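Local coordinates for protein probable endonuclease 4 (Thermotoga maritima, PDB 4HNO) that probably cleaves the DNA backbone at apurinic or apyrimidinic sites during base excision repair, using a cluster of three metal ions, at residues 25-30 with 270-275; 234-239 with 262-267. All coordinates share one frame; numbering follows the deposited sequence.

Interaction 1: 25-30 with 270-275; sequences VNIGGN and EHAEDI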
loop_
_atom_site.group_PDB
_atom_site.type_symbol
_atom_site.label_atom_id
_atom_site.label_comp_id
_atom_site.label_asym_id
_atom_site.label_seq_id
_atom_site.Cartn_x
_atom_site.Cartn_y
_atom_site.Cartn_z
ATOM N N VAL A 25 0.799 -18.585 -2.328
ATOM C CA VAL A 25 1.462 -19.701 -1.677
ATOM C C VAL A 25 2.653 -20.171 -2.525
ATOM O O VAL A 25 3.729 -20.486 -2.001
ATOM C CB VAL A 25 0.454 -20.846 -1.446
ATOM C CG1 VAL A 25 1.146 -22.137 -1.044
ATOM C CG2 VAL A 25 -0.557 -20.431 -0.404
ATOM N N ASN A 26 2.469 -20.201 -3.843
ATOM C CA ASN A 26 3.512 -20.687 -4.748
ATOM C C ASN A 26 4.761 -19.828 -4.778
ATOM O O ASN A 26 5.826 -20.335 -5.092
ATOM C CB ASN A 26 2.983 -20.856 -6.176
ATOM C CG ASN A 26 2.092 -22.073 -6.329
ATOM O OD1 ASN A 26 2.054 -22.945 -5.457
ATOM N ND2 ASN A 26 1.380 -22.149 -7.449
ATOM N N ILE A 27 4.642 -18.544 -4.467
ATOM C CA ILE A 27 5.840 -17.705 -4.371
ATOM C C ILE A 27 6.419 -17.662 -2.963
ATOM O O ILE A 27 7.409 -16.970 -2.742
ATOM C CB ILE A 27 5.638 -16.265 -4.908
ATOM C CG1 ILE A 27 4.701 -15.426 -4.034
ATOM C CG2 ILE A 27 5.199 -16.308 -6.360
ATOM C CD1 ILE A 27 4.731 -13.937 -4.383
ATOM N N GLY A 28 5.826 -18.400 -2.023
ATOM C CA GLY A 28 6.311 -18.427 -0.656
ATOM C C GLY A 28 5.702 -17.368 0.241
ATOM O O GLY A 28 6.248 -17.063 1.298
ATOM N N GLY A 29 4.565 -16.814 -0.176
ATOM C CA GLY A 29 3.921 -15.757 0.582
ATOM C C GLY A 29 2.735 -16.225 1.400
ATOM O O GLY A 29 2.214 -17.330 1.209
ATOM N N ASN A 30 2.287 -15.331 2.284
ATOM C CA ASN A 30 1.095 -15.545 3.102
ATOM C C ASN A 30 0.259 -14.268 3.174
ATOM O O ASN A 30 -0.635 -14.170 4.009
ATOM C CB ASN A 30 1.474 -16.047 4.505
ATOM C CG ASN A 30 2.354 -15.067 5.249
ATOM O OD1 ASN A 30 2.456 -13.903 4.887
ATOM N ND2 ASN A 30 2.999 -15.543 6.287
ATOM N N GLU A 270 10.085 -13.284 -10.069
ATOM C CA GLU A 270 11.011 -12.351 -9.440
ATOM C C GLU A 270 10.603 -12.107 -7.994
ATOM O O GLU A 270 11.448 -11.954 -7.107
ATOM C CB GLU A 270 11.050 -11.030 -10.208
ATOM C CG GLU A 270 11.805 -11.101 -11.535
ATOM C CD GLU A 270 11.052 -11.872 -12.603
ATOM O OE1 GLU A 270 11.707 -12.413 -13.518
ATOM O OE2 GLU A 270 9.806 -11.928 -12.539
ATOM N N HIS A 271 9.299 -12.054 -7.749
ATOM C CA HIS A 271 8.826 -11.852 -6.397
ATOM C C HIS A 271 9.135 -13.047 -5.509
ATOM O O HIS A 271 9.479 -12.858 -4.348
ATOM C CB HIS A 271 7.353 -11.454 -6.388
ATOM C CG HIS A 271 7.136 -10.107 -6.985
ATOM N ND1 HIS A 271 5.983 -9.742 -7.644
ATOM C CD2 HIS A 271 7.959 -9.036 -7.054
ATOM C CE1 HIS A 271 6.099 -8.500 -8.077
ATOM N NE2 HIS A 271 7.293 -8.052 -7.738
ATOM N N ALA A 272 9.058 -14.263 -6.048
ATOM C CA ALA A 272 9.477 -15.427 -5.295
ATOM C C ALA A 272 10.962 -15.300 -4.909
ATOM O O ALA A 272 11.351 -15.637 -3.782
ATOM C CB ALA A 272 9.235 -16.704 -6.116
ATOM N N GLU A 273 11.778 -14.827 -5.840
ATOM C CA GLU A 273 13.187 -14.632 -5.551
ATOM C C GLU A 273 13.378 -13.574 -4.468
ATOM O O GLU A 273 14.245 -13.728 -3.601
ATOM C CB GLU A 273 13.945 -14.242 -6.822
ATOM C CG GLU A 273 14.118 -15.371 -7.817
ATOM C CD GLU A 273 14.771 -14.913 -9.111
ATOM O OE1 GLU A 273 15.106 -13.714 -9.236
ATOM O OE2 GLU A 273 14.949 -15.761 -10.011
ATOM N N ASP A 274 12.596 -12.498 -4.525
ATOM C CA ASP A 274 12.716 -11.449 -3.526
ATOM C C ASP A 274 12.306 -11.953 -2.143
ATOM O O ASP A 274 12.915 -11.560 -1.149
ATOM C CB ASP A 274 11.935 -10.186 -3.924
ATOM C CG ASP A 274 12.720 -9.281 -4.918
ATOM O OD1 ASP A 274 13.672 -9.809 -5.556
ATOM O OD2 ASP A 274 12.363 -8.073 -5.069
ATOM N N ILE A 275 11.285 -12.813 -2.061
ATOM C CA ILE A 275 10.896 -13.362 -0.778
ATOM C C ILE A 275 12.038 -14.220 -0.232
ATOM O O ILE A 275 12.389 -14.124 0.942
ATOM C CB ILE A 275 9.575 -14.162 -0.884
ATOM C CG1 ILE A 275 8.424 -13.182 -1.148
ATOM C CG2 ILE A 275 9.320 -14.951 0.381
ATOM C CD1 ILE A 275 7.066 -13.845 -1.303
HETATM O O HOH W 1 10.039 -17.612 -2.302
#

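Interaction 2: 234-239 with 262-267; sequences ERIGSG and LETPGG. With MN (manganese (II) ion), chain E.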
loop_
_atom_site.group_PDB
_atom_site.type_symbol
_atom_site.label_atom_id
_atom_site.label_comp_id
_atom_site.label_asym_id
_atom_site.label_seq_id
_atom_site.Cartn_x
_atom_site.Cartn_y
_atom_site.Cartn_z
ATOM N N GLU A 234 13.174 -0.959 -6.819
ATOM C CA GLU A 234 14.229 -1.900 -7.146
ATOM C C GLU A 234 14.011 -3.179 -6.332
ATOM O O GLU A 234 13.423 -3.172 -5.246
ATOM C CB GLU A 234 15.608 -1.261 -6.867
ATOM C CG GLU A 234 16.834 -2.130 -7.167
ATOM C CD GLU A 234 16.884 -2.587 -8.605
ATOM O OE1 GLU A 234 17.680 -2.007 -9.364
ATOM O OE2 GLU A 234 16.127 -3.522 -8.974
ATOM N N ARG A 235 14.519 -4.270 -6.895
ATOM C CA ARG A 235 14.517 -5.574 -6.252
ATOM C C ARG A 235 15.221 -5.530 -4.903
ATOM O O ARG A 235 16.212 -4.826 -4.730
ATOM C CB ARG A 235 15.209 -6.585 -7.174
ATOM C CG ARG A 235 14.518 -6.607 -8.538
ATOM C CD ARG A 235 14.736 -7.820 -9.356
ATOM N NE ARG A 235 14.392 -9.018 -8.622
ATOM C CZ ARG A 235 14.714 -10.220 -9.052
ATOM N NH1 ARG A 235 15.352 -10.362 -10.208
ATOM N NH2 ARG A 235 14.407 -11.269 -8.331
ATOM N N ILE A 236 14.713 -6.299 -3.950
ATOM C CA ILE A 236 15.249 -6.282 -2.594
ATOM C C ILE A 236 16.724 -6.631 -2.611
ATOM O O ILE A 236 17.127 -7.694 -3.099
ATOM C CB ILE A 236 14.505 -7.290 -1.692
ATOM C CG1 ILE A 236 12.993 -6.990 -1.638
ATOM C CG2 ILE A 236 15.123 -7.307 -0.298
ATOM C CD1 ILE A 236 12.661 -5.613 -1.190
ATOM N N GLY A 237 17.533 -5.735 -2.053
ATOM C CA GLY A 237 18.964 -5.958 -1.958
ATOM C C GLY A 237 19.761 -5.433 -3.133
ATOM O O GLY A 237 20.981 -5.420 -3.081
ATOM N N SER A 238 19.082 -4.998 -4.187
ATOM C CA SER A 238 19.759 -4.536 -5.384
ATOM C C SER A 238 19.837 -3.028 -5.499
ATOM O O SER A 238 20.398 -2.524 -6.468
ATOM C CB SER A 238 19.101 -5.112 -6.626
ATOM O OG SER A 238 19.340 -6.497 -6.669
ATOM N N GLY A 239 19.290 -2.311 -4.524
ATOM C CA GLY A 239 19.255 -0.862 -4.597
ATOM C C GLY A 239 19.957 -0.188 -3.445
ATOM O O GLY A 239 20.806 -0.761 -2.762
ATOM N N LEU A 262 5.763 -6.822 -1.491
ATOM C CA LEU A 262 6.697 -6.430 -2.540
ATOM C C LEU A 262 5.974 -5.779 -3.708
ATOM O O LEU A 262 5.007 -6.335 -4.232
ATOM C CB LEU A 262 7.414 -7.667 -3.060
ATOM C CG LEU A 262 8.253 -8.446 -2.063
ATOM C CD1 LEU A 262 8.479 -9.845 -2.587
ATOM C CD2 LEU A 262 9.559 -7.743 -1.811
ATOM N N GLU A 263 6.493 -4.631 -4.147
ATOM C CA GLU A 263 6.079 -3.998 -5.406
ATOM C C GLU A 263 7.320 -3.790 -6.266
ATOM O O GLU A 263 7.472 -2.804 -6.980
ATOM C CB GLU A 263 5.357 -2.683 -5.194
ATOM C CG GLU A 263 4.205 -2.728 -4.219
ATOM C CD GLU A 263 3.628 -1.360 -4.012
ATOM O OE1 GLU A 263 4.428 -0.464 -3.605
ATOM O OE2 GLU A 263 2.425 -1.152 -4.259
ATOM N N THR A 264 8.226 -4.745 -6.187
ATOM C CA THR A 264 9.516 -4.636 -6.834
ATOM C C THR A 264 9.358 -5.049 -8.305
ATOM O O THR A 264 8.354 -5.660 -8.687
ATOM C CB THR A 264 10.528 -5.505 -6.112
ATOM O OG1 THR A 264 9.974 -6.813 -6.013
ATOM C CG2 THR A 264 10.826 -4.990 -4.721
ATOM N N PRO A 265 10.324 -4.679 -9.149
ATOM C CA PRO A 265 10.197 -4.997 -10.573
ATOM C C PRO A 265 10.035 -6.487 -10.822
ATOM O O PRO A 265 10.618 -7.331 -10.136
ATOM C CB PRO A 265 11.523 -4.513 -11.154
ATOM C CG PRO A 265 11.938 -3.407 -10.244
ATOM C CD PRO A 265 11.493 -3.827 -8.874
ATOM N N GLY A 266 9.232 -6.812 -11.827
ATOM C CA GLY A 266 9.057 -8.196 -12.233
ATOM C C GLY A 266 7.686 -8.751 -11.909
ATOM O O GLY A 266 6.768 -8.017 -11.534
ATOM N N GLY A 267 7.549 -10.061 -12.074
ATOM C CA GLY A 267 6.301 -10.747 -11.803
ATOM C C GLY A 267 6.454 -11.782 -10.704
ATOM O O GLY A 267 7.345 -11.686 -9.862
HETATM MN MN MN E . 3.732 1.381 -2.850
HETATM O O HOH W 2 2.622 1.704 -4.420
#

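Interaction 1: 25-30 with 270-275
I27 turns CG1 into the space between its own N and carbonyl carbon (chi1 69°), and the chain runs on extended to CD1. I275 has CG1 beside its backbone N (chi1 -69°), also with an extended end. The two isoleucines cross at about a right angle, and their CD1 atoms meet at 3.9 Å. I27 CB packs directly on A272 CB at 3.8 Å. This is where the two backbones come nearest, with I27 CA 4.4 Å from A272 CA. A272 brings only a methyl group here, consistent with the close approach. H271 lies alongside I27, pointing the same way, and offers its CB to I27 CD1. Its ring leads away, and the partner of NE2 is T264 O.

The contact joins the first and last helices of the TIM barrel, 20-26 and 268-284. Both segments pack on strand 7-10: I27 and H271 touch A9, and I275 touches I7. Helix 20-26 ends in a Schellman motif. G28 leaves the helix with a positive phi of 90°, and G28 N bonds back to V25 O. This turn presents I27 O to the second helix. I275 CD1 comes to 3.5 Å from that oxygen, and I275 CG2 lies 3.8 Å from G28 O.

No direct hydrogen bond links the segments. One water does the joining instead, with both of its hydrogens given to carbonyl oxygens. It donates to I27 O at 2.7 Å and to A272 O at 2.8 Å.

Interaction 2: 234-239 with 262-267
P265 O is buried beside the R235 side chain, yet it has no polar partner anywhere in the model. The guanidinium lies oblique to it, and NH2 forms salt bridges with E273 and D274. The two segments are loops of the TIM barrel. Segment 262-267 leaves strand 260-262 and leads to helix 268-284, with G267 at the N-cap. Segment 234-239 follows the short strand 233-234 and makes a type II beta turn from R235 to S238, closed by S238 N to R235 O.

No hydrogen bond crosses between the loops. The P265 ring lies against the peptide joining E234 and R235, with CD 3.6 Å from R235 N. T264 presses CG2 toward E234 O, 3.2 Å away. Its OG1 sits between its own N and carbonyl carbon (chi1 52°) and bonds to D274 OD2. I236 crosses L262 at about a right angle, and its CG1 meets L262 CD2 at 3.5 Å. I236 CD1 reaches T264 CG2 as well. E234 folds back on its own segment, where OE2 accepts from R235 N at 2.7 Å through its anti lone pair. E234 OE1 has a salt bridge to K223.

The E263 side chain starts away from the other loop. It shares the manganese with E147, D181 and H218, and its carbonyl oxygen accepts from H233 ND1. E263 OE1 binds the manganese ion at 2.1 Å, and water 2 oxygen binds the same ion at 1.9 Å.

Overall arrangement
Interaction 2 falls within the chain between the two segments of interaction 1, and their centres are 12 Å apart. Helix 268-284 ties them together, since it follows directly on segment 262-267. The two contacts meet where E273 OE1 lies 2.7 Å from R235 NH2. They meet again where H271 NE2 lies 2.8 Å from T264 O. Interaction 2 holds a metal ligand, E263. Interaction 1 stands further back, with the H271 side chain about 11 Å from a bound manganese and about 6 Å from the E263 side chain. H271 probably holds the carbonyl of T264, the residue next in sequence to the ligand E263.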